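Local coordinates for protein FimX (Pseudomonas aeruginosa PAO1, PDB 3HV8), which carries an EAL domain, the family's alpha/beta barrel-like fold, which here binds C2E, at residues L36-I41 and Q248-Q253. Sequence-based numbering, arbitrary orientation.
Sequences LFQPVI and QGYYLQ. With C2E (9,9'-[(2R,3R,3aS,5S,7aR,9R,10R,10aS,12S,14aR)-3,5,10,12-tetrahydroxy-5,12-dioxidooctahydro-2H,7H-difuro[3,2-d:3',2'-j][1,3,7,9,2,8]tetraoxadiphosphacyclododecine-2,9-diyl]bis(2-amino-1,9-dihydro-6H-purin-6-one)), chain B.
The side-chain nitrogen of Q38 has two acceptors. NE2 gives one N-H to the backbone O of Q253 at 3.1 Å. It gives the other to N7 of C2E, also at 3.1 Å and straighter, with an N-H...N angle of 161°. The Q253 oxygen lies near the Q38 amide plane, so the two bonds together fix the rotation of that amide. Q38 is extended, with CG anti to the backbone N (chi1 -177°), and this carries the amide from the strand to the guanine. Y250 adds to the grip on this base. Its backbone N bonds O6 of C2E at 2.9 Å, and one face of its ring lies against the base, with C6 of C2E 3.4 Å above the ring plane, over its centre.

This is one part of the ligand pocket of an EAL domain. Strand 33-42 pairs antiparallel with strand 246-247, and the loop 248-253 that follows strand 246-247 packs beside strand 33-42. G249 takes a backbone shape that would jam a side chain against the preceding carbonyl. Its O accepts the backbone N of Q253 and, weakly, that of L252.

The amide of Q248 stacks on that of Q38, planes 22° apart. Its NE2 bonds E52 and, weakly, the backbone O of Q38 (3.5 Å); K193 holds its OE1. A water receives the N-H of G249 and lies within bonding distance of the P39 and Q253 carbonyl oxygens. Beyond the polar groups, Q253 CB packs on P39 CG at 3.7 Å.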
loop_
_atom_site.group_PDB
_atom_site.type_symbol
_atom_site.label_atom_id
_atom_site.label_comp_id
_atom_site.label_asym_id
_atom_site.label_seq_id
_atom_site.Cartn_x
_atom_site.Cartn_y
_atom_site.Cartn_z
ATOM N N LEU A 36 -3.957 6.360 9.598
ATOM C CA LEU A 36 -2.635 6.303 10.195
ATOM C C LEU A 36 -1.597 6.221 9.071
ATOM O O LEU A 36 -1.921 5.851 7.934
ATOM C CB LEU A 36 -2.504 5.084 11.107
ATOM C CG LEU A 36 -3.603 4.901 12.156
ATOM C CD1 LEU A 36 -3.314 3.626 12.960
ATOM C CD2 LEU A 36 -3.688 6.135 13.069
ATOM N N PHE A 37 -0.351 6.541 9.411
ATOM C CA PHE A 37 0.735 6.676 8.453
ATOM C C PHE A 37 1.937 5.932 8.967
ATOM O O PHE A 37 2.338 6.120 10.112
ATOM C CB PHE A 37 1.053 8.160 8.268
ATOM C CG PHE A 37 -0.138 8.965 7.840
ATOM C CD1 PHE A 37 -0.476 9.065 6.501
ATOM C CD2 PHE A 37 -0.940 9.590 8.780
ATOM C CE1 PHE A 37 -1.595 9.774 6.101
ATOM C CE2 PHE A 37 -2.059 10.305 8.389
ATOM C CZ PHE A 37 -2.381 10.400 7.046
ATOM N N GLN A 38 2.504 5.060 8.142
ATOM C CA GLN A 38 3.705 4.337 8.535
ATOM C C GLN A 38 4.812 4.600 7.532
ATOM O O GLN A 38 4.678 4.273 6.354
ATOM C CB GLN A 38 3.438 2.833 8.670
ATOM C CG GLN A 38 4.677 2.082 9.161
ATOM C CD GLN A 38 4.439 0.617 9.409
ATOM O OE1 GLN A 38 3.499 0.015 8.880
ATOM N NE2 GLN A 38 5.297 0.018 10.233
ATOM N N PRO A 39 5.925 5.180 7.991
ATOM C CA PRO A 39 6.958 5.594 7.035
ATOM C C PRO A 39 7.597 4.407 6.333
ATOM O O PRO A 39 7.723 3.313 6.901
ATOM C CB PRO A 39 7.982 6.338 7.913
ATOM C CG PRO A 39 7.774 5.748 9.276
ATOM C CD PRO A 39 6.279 5.525 9.381
ATOM N N VAL A 40 7.968 4.638 5.074
ATOM C CA VAL A 40 8.691 3.681 4.252
ATOM C C VAL A 40 10.056 4.314 3.990
ATOM O O VAL A 40 10.148 5.416 3.448
ATOM C CB VAL A 40 7.923 3.386 2.921
ATOM C CG1 VAL A 40 8.700 2.446 2.029
ATOM C CG2 VAL A 40 6.532 2.795 3.230
ATOM N N ILE A 41 11.108 3.611 4.389
ATOM C CA ILE A 41 12.446 4.189 4.458
ATOM C C ILE A 41 13.306 3.778 3.253
ATOM O O ILE A 41 13.407 2.592 2.942
ATOM C CB ILE A 41 13.112 3.773 5.803
ATOM C CG1 ILE A 41 12.603 4.659 6.949
ATOM C CG2 ILE A 41 14.616 3.895 5.721
ATOM C CD1 ILE A 41 11.154 4.440 7.319
ATOM N N GLN A 248 10.375 -1.153 5.885
ATOM C CA GLN A 248 9.299 -0.669 6.719
ATOM C C GLN A 248 9.138 -1.652 7.875
ATOM O O GLN A 248 9.409 -2.852 7.719
ATOM C CB GLN A 248 8.001 -0.622 5.903
ATOM C CG GLN A 248 6.868 0.117 6.580
ATOM C CD GLN A 248 5.539 -0.170 5.915
ATOM O OE1 GLN A 248 5.214 -1.319 5.634
ATOM N NE2 GLN A 248 4.766 0.870 5.678
ATOM N N GLY A 249 8.694 -1.147 9.022
ATOM C CA GLY A 249 8.413 -2.026 10.144
ATOM C C GLY A 249 8.354 -1.300 11.462
ATOM O O GLY A 249 8.722 -0.129 11.560
ATOM N N TYR A 250 7.855 -1.999 12.475
ATOM C CA TYR A 250 7.807 -1.452 13.824
ATOM C C TYR A 250 9.177 -0.962 14.309
ATOM O O TYR A 250 9.257 -0.004 15.076
ATOM C CB TYR A 250 7.250 -2.495 14.805
ATOM C CG TYR A 250 5.786 -2.837 14.641
ATOM C CD1 TYR A 250 5.303 -4.088 15.014
ATOM C CD2 TYR A 250 4.880 -1.917 14.122
ATOM C CE1 TYR A 250 3.959 -4.412 14.868
ATOM C CE2 TYR A 250 3.538 -2.235 13.976
ATOM C CZ TYR A 250 3.082 -3.479 14.354
ATOM O OH TYR A 250 1.746 -3.796 14.206
ATOM N N TYR A 251 10.244 -1.626 13.873
ATOM C CA TYR A 251 11.607 -1.249 14.280
ATOM C C TYR A 251 11.964 0.180 13.856
ATOM O O TYR A 251 12.678 0.888 14.568
ATOM C CB TYR A 251 12.645 -2.233 13.737
ATOM C CG TYR A 251 13.996 -2.153 14.428
ATOM C CD1 TYR A 251 15.060 -1.472 13.847
ATOM C CD2 TYR A 251 14.201 -2.765 15.659
ATOM C CE1 TYR A 251 16.297 -1.400 14.481
ATOM C CE2 TYR A 251 15.437 -2.699 16.302
ATOM C CZ TYR A 251 16.477 -2.018 15.704
ATOM O OH TYR A 251 17.704 -1.956 16.340
ATOM N N LEU A 252 11.461 0.599 12.698
ATOM C CA LEU A 252 11.679 1.953 12.207
ATOM C C LEU A 252 10.659 2.910 12.814
ATOM O O LEU A 252 11.022 3.901 13.453
ATOM C CB LEU A 252 11.606 1.979 10.676
ATOM C CG LEU A 252 12.627 1.033 10.040
ATOM C CD1 LEU A 252 12.287 0.732 8.594
ATOM C CD2 LEU A 252 14.032 1.625 10.163
ATOM N N GLN A 253 9.380 2.609 12.606
ATOM C CA GLN A 253 8.292 3.321 13.261
ATOM C C GLN A 253 7.007 2.598 12.908
ATOM O O GLN A 253 6.817 2.207 11.755
ATOM C CB GLN A 253 8.189 4.783 12.829
ATOM C CG GLN A 253 7.231 5.571 13.734
ATOM C CD GLN A 253 6.641 6.803 13.079
ATOM O OE1 GLN A 253 5.489 6.794 12.638
ATOM N NE2 GLN A 253 7.426 7.865 12.997
HETATM P P1 C2E B . -1.150 -5.151 4.894
HETATM O O2P C2E B . -0.192 -5.328 3.628
HETATM O O1P C2E B . -1.047 -6.402 5.671
HETATM O "O5'" C2E B . -0.687 -4.025 5.923
HETATM C "C5'" C2E B . 0.350 -4.370 6.861
HETATM C "C4'" C2E B . -0.183 -4.799 8.245
HETATM O "O4'" C2E B . 0.947 -5.045 9.118
HETATM C "C3'" C2E B . -0.879 -3.571 8.817
HETATM O "O3'" C2E B . -2.025 -3.987 9.576
HETATM C "C2'" C2E B . 0.204 -2.885 9.683
HETATM O "O2'" C2E B . -0.321 -2.154 10.776
HETATM C "C1'" C2E B . 0.986 -4.102 10.178
HETATM N N9 C2E B . 2.376 -3.839 10.518
HETATM C C8 C2E B . 3.136 -2.755 10.145
HETATM N N7 C2E B . 4.388 -2.957 10.488
HETATM C C5 C2E B . 4.478 -4.168 11.113
HETATM C C6 C2E B . 5.548 -4.888 11.691
HETATM O O6 C2E B . 6.714 -4.488 11.670
HETATM N N1 C2E B . 5.246 -6.069 12.249
HETATM C C2 C2E B . 3.976 -6.557 12.265
HETATM N N2 C2E B . 3.747 -7.775 12.851
HETATM N N3 C2E B . 2.973 -5.899 11.732
HETATM C C4 C2E B . 3.199 -4.720 11.150
HETATM P P11 C2E B . -3.389 -3.165 9.345
HETATM O O21 C2E B . -4.467 -3.748 10.331
HETATM O O11 C2E B . -3.157 -1.710 9.447
HETATM O O5A C2E B . -3.777 -3.463 7.836
HETATM C C5A C2E B . -4.067 -4.812 7.447
HETATM C C4A C2E B . -4.578 -4.859 6.009
HETATM O O4A C2E B . -5.788 -4.093 5.913
HETATM C C3A C2E B . -3.637 -4.237 4.976
HETATM O O3A C2E B . -2.675 -5.161 4.481
HETATM C C2A C2E B . -4.619 -3.940 3.841
HETATM O O2A C2E B . -4.957 -5.152 3.143
HETATM C C1A C2E B . -5.875 -3.531 4.619
HETATM N N91 C2E B . -5.902 -2.079 4.738
HETATM C C81 C2E B . -5.364 -1.292 5.716
HETATM N N71 C2E B . -5.623 -0.045 5.434
HETATM C C51 C2E B . -6.396 0.025 4.309
HETATM C C61 C2E B . -7.004 1.054 3.560
HETATM O O61 C2E B . -6.829 2.256 3.794
HETATM N N11 C2E B . -7.725 0.654 2.480
HETATM C C21 C2E B . -7.873 -0.658 2.123
HETATM N N21 C2E B . -8.580 -0.969 0.996
HETATM N N31 C2E B . -7.295 -1.622 2.790
HETATM C C41 C2E B . -6.583 -1.295 3.874
HETATM O O HOH W 1 8.219 1.779 9.241
#